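PDB 3TDG: disulfide isomerase DsbG N-terminal domain-containing protein from Helicobacter pylori, which probably acts as a periplasmic thiol-disulfide oxidoreductase of the DsbG type, using a thioredoxin-fold domain as a reductase of protein disulfides. Local coordinates for residues Asp134-Leu139 with Arg179-Gly184; Ala144-Lys149 with Leu173-Val178. All blocks are in the same frame, centred on the assembly; numbering follows the deposited sequence.

Contact 1 (Asp134-Leu139 with Arg179-Gly184). With FMT (formic acid), chain C.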
ATOM      1  N   ASP A 134      -3.205  20.689 -26.613  1.00 38.72           N
ATOM      2  CA  ASP A 134      -4.228  21.138 -27.555  1.00 39.36           C
ATOM      3  C   ASP A 134      -5.621  20.535 -27.251  1.00 38.51           C
ATOM      4  O   ASP A 134      -6.592  20.869 -27.915  1.00 38.11           O
ATOM      5  CB  ASP A 134      -3.814  20.785 -28.995  1.00 39.80           C
ATOM      6  CG  ASP A 134      -3.593  19.300 -29.194  1.00 41.98           C
ATOM      7  OD1 ASP A 134      -3.881  18.802 -30.302  1.00 46.34           O
ATOM      8  OD2 ASP A 134      -3.156  18.606 -28.254  1.00 45.25           O
ATOM      9  N   TYR A 135      -5.699  19.648 -26.260  1.00 37.80           N
ATOM     10  CA  TYR A 135      -6.910  18.869 -26.035  1.00 36.94           C
ATOM     11  C   TYR A 135      -8.054  19.722 -25.446  1.00 37.59           C
ATOM     12  O   TYR A 135      -9.193  19.703 -25.969  1.00 37.05           O
ATOM     13  CB  TYR A 135      -6.617  17.627 -25.191  1.00 36.00           C
ATOM     14  CG  TYR A 135      -7.749  16.626 -25.219  1.00 35.30           C
ATOM     15  CD1 TYR A 135      -7.732  15.559 -26.123  1.00 34.28           C
ATOM     16  CD2 TYR A 135      -8.847  16.756 -24.368  1.00 34.80           C
ATOM     17  CE1 TYR A 135      -8.752  14.654 -26.179  1.00 34.76           C
ATOM     18  CE2 TYR A 135      -9.902  15.850 -24.415  1.00 33.53           C
ATOM     19  CZ  TYR A 135      -9.845  14.800 -25.321  1.00 35.83           C
ATOM     20  OH  TYR A 135     -10.857  13.875 -25.380  1.00 35.68           O
ATOM     21  N   ALA A 136      -7.755  20.481 -24.386  1.00 36.86           N
ATOM     22  CA  ALA A 136      -8.779  21.300 -23.725  1.00 37.39           C
ATOM     23  C   ALA A 136      -9.183  22.424 -24.628  1.00 38.00           C
ATOM     24  O   ALA A 136      -8.348  22.936 -25.379  1.00 37.49           O
ATOM     25  CB  ALA A 136      -8.270  21.874 -22.386  1.00 37.05           C
ATOM     26  N   ILE A 137     -10.457  22.817 -24.539  1.00 38.96           N
ATOM     27  CA  ILE A 137     -10.968  23.949 -25.279  1.00 41.03           C
ATOM     28  C   ILE A 137     -11.023  25.108 -24.319  1.00 42.70           C
ATOM     29  O   ILE A 137     -11.898  25.156 -23.441  1.00 43.12           O
ATOM     30  CB  ILE A 137     -12.385  23.707 -25.822  1.00 41.01           C
ATOM     31  CG1 ILE A 137     -12.399  22.490 -26.740  1.00 41.52           C
ATOM     32  CG2 ILE A 137     -12.922  24.968 -26.527  1.00 41.24           C
ATOM     33  CD1 ILE A 137     -13.722  21.794 -26.782  1.00 41.75           C
ATOM     34  N   GLU A 138     -10.093  26.040 -24.481  1.00 44.05           N
ATOM     35  CA  GLU A 138     -10.004  27.179 -23.582  1.00 45.86           C
ATOM     36  C   GLU A 138     -10.801  28.370 -24.115  1.00 46.95           C
ATOM     37  O   GLU A 138     -10.537  28.875 -25.206  1.00 46.98           O
ATOM     38  CB  GLU A 138      -8.536  27.551 -23.322  1.00 46.06           C
ATOM     39  CG  GLU A 138      -8.387  28.652 -22.276  1.00 47.93           C
ATOM     40  CD  GLU A 138      -6.950  28.911 -21.855  1.00 50.00           C
ATOM     41  OE1 GLU A 138      -6.258  27.987 -21.369  1.00 52.49           O
ATOM     42  OE2 GLU A 138      -6.522  30.068 -21.977  1.00 53.41           O
ATOM     43  N   LEU A 139     -11.791  28.805 -23.338  1.00 48.29           N
ATOM     44  CA  LEU A 139     -12.609  29.958 -23.689  1.00 49.81           C
ATOM     45  C   LEU A 139     -12.389  31.088 -22.678  1.00 51.57           C
ATOM     46  O   LEU A 139     -12.791  30.963 -21.525  1.00 51.49           O
ATOM     47  CB  LEU A 139     -14.086  29.557 -23.761  1.00 49.59           C
ATOM     48  CG  LEU A 139     -14.374  28.303 -24.592  1.00 49.81           C
ATOM     49  CD1 LEU A 139     -15.698  27.662 -24.184  1.00 49.43           C
ATOM     50  CD2 LEU A 139     -14.317  28.598 -26.096  1.00 48.57           C
ATOM     51  N   ARG A 179     -11.717  25.966 -19.223  1.00 42.01           N
ATOM     52  CA  ARG A 179     -11.070  24.921 -20.001  1.00 40.95           C
ATOM     53  C   ARG A 179     -11.952  23.675 -20.024  1.00 40.38           C
ATOM     54  O   ARG A 179     -11.937  22.856 -19.092  1.00 39.85           O
ATOM     55  CB  ARG A 179      -9.684  24.587 -19.455  1.00 40.58           C
ATOM     56  CG  ARG A 179      -8.719  25.774 -19.526  1.00 42.19           C
ATOM     57  CD  ARG A 179      -7.348  25.421 -19.033  1.00 43.19           C
ATOM     58  NE  ARG A 179      -6.484  26.598 -19.114  1.00 46.25           N
ATOM     59  CZ  ARG A 179      -5.353  26.757 -18.440  1.00 44.96           C
ATOM     60  NH1 ARG A 179      -4.919  25.808 -17.621  1.00 44.19           N
ATOM     61  NH2 ARG A 179      -4.650  27.869 -18.603  1.00 45.86           N
ATOM     62  N   MET A 180     -12.716  23.540 -21.098  1.00 39.04           N
ATOM     63  CA  MET A 180     -13.600  22.407 -21.244  1.00 38.67           C
ATOM     64  C   MET A 180     -12.845  21.182 -21.807  1.00 37.57           C
ATOM     65  O   MET A 180     -12.249  21.247 -22.883  1.00 36.84           O
ATOM     66  CB  MET A 180     -14.772  22.796 -22.138  1.00 39.39           C
ATOM     67  CG  MET A 180     -15.922  21.816 -22.068  1.00 42.15           C
ATOM     68  SD  MET A 180     -17.434  22.616 -22.585  1.00 47.72           S
ATOM     69  CE  MET A 180     -18.432  21.174 -22.961  1.00 45.12           C
ATOM     70  N   VAL A 181     -12.880  20.080 -21.066  1.00 35.81           N
ATOM     71  CA  VAL A 181     -12.209  18.849 -21.446  1.00 35.42           C
ATOM     72  C   VAL A 181     -13.290  17.840 -21.848  1.00 35.33           C
ATOM     73  O   VAL A 181     -13.996  17.302 -20.980  1.00 34.99           O
ATOM     74  CB  VAL A 181     -11.362  18.303 -20.273  1.00 35.51           C
ATOM     75  CG1 VAL A 181     -10.682  16.978 -20.636  1.00 34.63           C
ATOM     76  CG2 VAL A 181     -10.314  19.351 -19.836  1.00 36.16           C
ATOM     77  N   VAL A 182     -13.441  17.624 -23.157  1.00 34.60           N
ATOM     78  CA  VAL A 182     -14.535  16.805 -23.694  1.00 34.59           C
ATOM     79  C   VAL A 182     -14.059  15.361 -23.849  1.00 34.66           C
ATOM     80  O   VAL A 182     -13.197  15.063 -24.682  1.00 34.78           O
ATOM     81  CB  VAL A 182     -15.116  17.380 -25.023  1.00 34.36           C
ATOM     82  CG1 VAL A 182     -16.335  16.561 -25.509  1.00 33.81           C
ATOM     83  CG2 VAL A 182     -15.523  18.809 -24.831  1.00 33.38           C
ATOM     84  N   VAL A 183     -14.594  14.483 -23.010  1.00 34.22           N
ATOM     85  CA  VAL A 183     -14.105  13.115 -22.918  1.00 34.77           C
ATOM     86  C   VAL A 183     -15.027  12.122 -23.636  1.00 35.65           C
ATOM     87  O   VAL A 183     -16.207  12.416 -23.879  1.00 35.17           O
ATOM     88  CB  VAL A 183     -13.930  12.676 -21.455  1.00 34.43           C
ATOM     89  CG1 VAL A 183     -12.828  13.515 -20.771  1.00 34.10           C
ATOM     90  CG2 VAL A 183     -15.279  12.792 -20.684  1.00 33.70           C
ATOM     91  N   GLY A 184     -14.478  10.953 -23.948  1.00 36.54           N
ATOM     92  CA  GLY A 184     -15.243   9.848 -24.520  1.00 38.63           C
ATOM     93  C   GLY A 184     -15.491   8.798 -23.455  1.00 40.29           C
ATOM     94  O   GLY A 184     -15.055   7.671 -23.604  1.00 40.64           O
TER
HETATM   95  C   FMT C 360      -9.383  26.985 -27.680  1.00 46.06           C
HETATM   96  O1  FMT C 360      -9.306  27.099 -28.915  1.00 46.54           O
HETATM   97  O2  FMT C 360      -8.975  26.011 -27.037  1.00 45.12           O
HETATM   98  O   HOH W   1     -11.832  19.110 -24.839  1.00 31.76           O
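Tyr135 reaches Val182 from the loop just before the edge strand: with CG anti to the backbone N (chi1 -166°), its OH donates to Val182 O at 2.7 Å, that oxygen lying at the ring edge, while Val181 CG1 packs against CE2. Tyr135 O and Val182 N do not meet directly; a water bridges them, donating to Tyr135 O and Met180 O and accepting from Val182 N. Ala136 sets CB against Val181 CG2 (4.1 Å). Antiparallel pairing then begins at Ile137, whose N binds Met180 O at 2.9 Å, nearly straight at 176°, and whose O accepts from Met180 N at 3.0 Å; its CD1 meets Val182 CG2 at 4.0 Å. Glu138, in the following non-hydrogen-bonded pair, runs alongside Arg179. Its OE1 takes NE of Arg179 at 2.7 Å in a salt bridge; the carboxylate and guanidinium planes lie 18° apart, and NE meets OE1 from above the carboxylate plane. Glu138 N donates to O2 of a formic acid molecule, probably from the crystallisation liquor, at 2.8 Å. Strand 137-139 thus edges the thioredoxin-fold sheet, strand 150-155 flanking 177-182 on its other side; Ile137 and Val182 pack on helix 188-206, whereas Tyr135 and Val181 face helix 235-249.

Contact 2 (Ala144-Lys149 with Leu173-Val178)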
ATOM      1  N   ALA A 144     -12.578  40.703 -19.133  1.00 66.30           N
ATOM      2  CA  ALA A 144     -11.102  40.640 -19.166  1.00 66.48           C
ATOM      3  C   ALA A 144     -10.441  40.604 -17.783  1.00 66.52           C
ATOM      4  O   ALA A 144      -9.326  40.093 -17.620  1.00 66.54           O
ATOM      5  CB  ALA A 144     -10.539  41.800 -19.999  1.00 66.71           C
ATOM      6  N   ALA A 145     -11.142  41.160 -16.798  1.00 66.70           N
ATOM      7  CA  ALA A 145     -10.702  41.169 -15.407  1.00 66.76           C
ATOM      8  C   ALA A 145     -10.532  39.752 -14.840  1.00 66.76           C
ATOM      9  O   ALA A 145      -9.661  39.500 -13.993  1.00 67.00           O
ATOM     10  CB  ALA A 145     -11.696  41.965 -14.578  1.00 66.73           C
ATOM     11  N   ASN A 146     -11.357  38.832 -15.344  1.00 66.61           N
ATOM     12  CA  ASN A 146     -11.479  37.476 -14.814  1.00 66.09           C
ATOM     13  C   ASN A 146     -10.718  36.409 -15.601  1.00 65.60           C
ATOM     14  O   ASN A 146     -10.786  35.218 -15.263  1.00 65.31           O
ATOM     15  CB  ASN A 146     -12.964  37.088 -14.737  1.00 66.38           C
ATOM     16  CG  ASN A 146     -13.748  37.955 -13.769  1.00 66.63           C
ATOM     17  OD1 ASN A 146     -13.213  38.427 -12.765  1.00 66.97           O
ATOM     18  ND2 ASN A 146     -15.028  38.160 -14.064  1.00 66.76           N
ATOM     19  N   LYS A 147      -9.989  36.838 -16.637  1.00 64.68           N
ATOM     20  CA  LYS A 147      -9.275  35.924 -17.542  1.00 63.71           C
ATOM     21  C   LYS A 147      -8.318  34.945 -16.849  1.00 62.69           C
ATOM     22  O   LYS A 147      -8.056  33.856 -17.375  1.00 62.44           O
ATOM     23  CB  LYS A 147      -8.558  36.695 -18.663  1.00 64.33           C
ATOM     24  CG  LYS A 147      -7.440  37.624 -18.196  1.00 65.31           C
ATOM     25  CD  LYS A 147      -6.939  38.518 -19.335  1.00 67.47           C
ATOM     26  CE  LYS A 147      -5.760  37.893 -20.078  1.00 67.86           C
ATOM     27  NZ  LYS A 147      -4.573  37.738 -19.184  1.00 69.01           N
ATOM     28  N   ASP A 148      -7.828  35.314 -15.666  1.00 61.08           N
ATOM     29  CA  ASP A 148      -6.866  34.480 -14.935  1.00 59.72           C
ATOM     30  C   ASP A 148      -7.517  33.420 -14.030  1.00 58.07           C
ATOM     31  O   ASP A 148      -6.834  32.553 -13.473  1.00 57.34           O
ATOM     32  CB  ASP A 148      -5.920  35.364 -14.121  1.00 60.32           C
ATOM     33  CG  ASP A 148      -4.805  35.964 -14.966  1.00 62.69           C
ATOM     34  OD1 ASP A 148      -4.999  36.134 -16.198  1.00 63.04           O
ATOM     35  OD2 ASP A 148      -3.726  36.265 -14.387  1.00 65.19           O
ATOM     36  N   LYS A 149      -8.836  33.488 -13.896  1.00 56.44           N
ATOM     37  CA  LYS A 149      -9.560  32.553 -13.028  1.00 55.17           C
ATOM     38  C   LYS A 149      -9.959  31.310 -13.833  1.00 53.72           C
ATOM     39  O   LYS A 149     -10.851  31.364 -14.679  1.00 53.55           O
ATOM     40  CB  LYS A 149     -10.766  33.246 -12.377  1.00 55.20           C
ATOM     41  CG  LYS A 149     -10.387  34.446 -11.473  1.00 55.79           C
ATOM     42  CD  LYS A 149     -11.635  35.079 -10.829  1.00 56.43           C
ATOM     43  CE  LYS A 149     -11.484  36.598 -10.686  1.00 56.64           C
ATOM     44  NZ  LYS A 149     -12.779  37.284 -10.349  1.00 54.79           N
ATOM     45  N   LEU A 173     -18.516  32.141 -18.122  1.00 55.94           N
ATOM     46  CA  LEU A 173     -17.497  32.960 -18.786  1.00 56.71           C
ATOM     47  C   LEU A 173     -17.415  34.346 -18.165  1.00 57.50           C
ATOM     48  O   LEU A 173     -16.324  34.859 -17.949  1.00 58.15           O
ATOM     49  CB  LEU A 173     -17.708  33.018 -20.301  1.00 56.19           C
ATOM     50  CG  LEU A 173     -17.352  31.687 -20.986  1.00 55.99           C
ATOM     51  CD1 LEU A 173     -17.710  31.652 -22.481  1.00 54.89           C
ATOM     52  CD2 LEU A 173     -15.887  31.298 -20.761  1.00 53.61           C
ATOM     53  N   LYS A 174     -18.569  34.919 -17.837  1.00 58.12           N
ATOM     54  CA  LYS A 174     -18.622  36.159 -17.057  1.00 58.93           C
ATOM     55  C   LYS A 174     -17.686  36.128 -15.846  1.00 58.64           C
ATOM     56  O   LYS A 174     -17.078  37.142 -15.524  1.00 59.30           O
ATOM     57  CB  LYS A 174     -20.063  36.487 -16.648  1.00 59.00           C
ATOM     58  CG  LYS A 174     -20.904  36.976 -17.817  1.00 61.01           C
ATOM     59  CD  LYS A 174     -22.396  36.738 -17.618  1.00 63.07           C
ATOM     60  CE  LYS A 174     -23.180  37.336 -18.784  1.00 64.38           C
ATOM     61  NZ  LYS A 174     -24.645  37.066 -18.697  1.00 64.66           N
ATOM     62  N   GLU A 175     -17.524  34.960 -15.222  1.00 58.31           N
ATOM     63  CA  GLU A 175     -16.721  34.840 -13.995  1.00 57.98           C
ATOM     64  C   GLU A 175     -15.369  34.125 -14.116  1.00 56.86           C
ATOM     65  O   GLU A 175     -14.499  34.305 -13.257  1.00 56.95           O
ATOM     66  CB  GLU A 175     -17.534  34.156 -12.887  1.00 58.78           C
ATOM     67  CG  GLU A 175     -18.975  34.631 -12.749  1.00 61.55           C
ATOM     68  CD  GLU A 175     -19.121  36.045 -12.184  1.00 65.88           C
ATOM     69  OE1 GLU A 175     -20.262  36.558 -12.219  1.00 67.57           O
ATOM     70  OE2 GLU A 175     -18.125  36.643 -11.702  1.00 67.47           O
ATOM     71  N   ASN A 176     -15.199  33.292 -15.149  1.00 55.34           N
ATOM     72  CA  ASN A 176     -13.960  32.516 -15.320  1.00 53.49           C
ATOM     73  C   ASN A 176     -13.521  32.352 -16.769  1.00 52.00           C
ATOM     74  O   ASN A 176     -14.299  32.543 -17.687  1.00 51.88           O
ATOM     75  CB  ASN A 176     -14.116  31.093 -14.763  1.00 54.17           C
ATOM     76  CG  ASN A 176     -14.301  31.054 -13.269  1.00 53.09           C
ATOM     77  OD1 ASN A 176     -13.355  30.824 -12.518  1.00 53.67           O
ATOM     78  ND2 ASN A 176     -15.536  31.235 -12.832  1.00 53.17           N
ATOM     79  N   THR A 177     -12.262  31.972 -16.955  1.00 50.51           N
ATOM     80  CA  THR A 177     -11.853  31.350 -18.202  1.00 49.06           C
ATOM     81  C   THR A 177     -12.080  29.862 -18.010  1.00 47.39           C
ATOM     82  O   THR A 177     -11.597  29.275 -17.047  1.00 46.93           O
ATOM     83  CB  THR A 177     -10.391  31.671 -18.575  1.00 49.18           C
ATOM     84  OG1 THR A 177     -10.347  32.980 -19.148  1.00 51.43           O
ATOM     85  CG2 THR A 177      -9.843  30.671 -19.608  1.00 49.27           C
ATOM     86  N   VAL A 178     -12.838  29.279 -18.929  1.00 45.94           N
ATOM     87  CA  VAL A 178     -13.186  27.862 -18.882  1.00 44.32           C
ATOM     88  C   VAL A 178     -12.290  27.027 -19.790  1.00 43.23           C
ATOM     89  O   VAL A 178     -12.102  27.358 -20.964  1.00 43.08           O
ATOM     90  CB  VAL A 178     -14.676  27.659 -19.261  1.00 43.96           C
ATOM     91  CG1 VAL A 178     -14.995  26.168 -19.539  1.00 43.16           C
ATOM     92  CG2 VAL A 178     -15.569  28.236 -18.170  1.00 43.82           C
TER
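This is a polar, partly buried turn-to-strand contact at one end of the thioredoxin-fold sheet, where the loop leading into strand 150-155 meets the junction between helix 169-175 and strand 177-182. The evidence is three hydrogen bonds across the segments, all accepted by backbone carbonyls. A type I beta turn from Asn146 to Lys149, closed by Lys149 N on Asn146 O (2.9 Å), presents the groups involved. Asn146 sends its amide across to Lys174: ND2 donates to Lys174 O at 2.7 Å, the acceptor close to the amide plane and the donor in the carbonyl plane, although the angle at hydrogen is 139°. The amide is also held from its own segment, since Lys149 NZ donates to Asn146 OD1 at 2.7 Å from above the carbonyl plane. Both polar ends of the side chain are therefore bonded, which fixes its rotation. Thr177 grips the turn at two points. Its N donates to Lys149 O at 2.7 Å, almost in line with the C=O bond (162°), and its OG1, placed beside the backbone N by a chi1 of -79°, donates to Lys147 O at 3.0 Å. The same hydroxyl also bonds Ser141 N, joining the turn, strand and preceding loop. No apolar side-chain pair joins the segments; Lys149 CD comes to 3.8 Å from Glu175 O. Beyond the turn, Thr177 pairs with Leu151 of strand 150-155, while Val178 turns its side chain away to pack on that strand and on helix 169-175.

Both contacts use strand 177-182, and their centres lie 16 Å apart: contact 2 holds its start, contact 1 its later part. Along the chain the order is 134-139, 144-149, 173-178, 179-184, so contact 1 encloses contact 2. They meet directly, with a probable hydrogen bond from Leu139 N to Val178 O (2.8 Å) and with Glu138 CG packed on Thr177 CG2 at 3.6 Å. Between the segments of contact 2 run strand 150-155, helix 160-167 and helix 169-175; Cys159 and Cys162 lie at the start of the first of these helices, a pattern consistent with a thioredoxin-type CxxC site. The two contacts thereby tie the edge strand and the following loop to an inner strand of the thioredoxin-fold sheet.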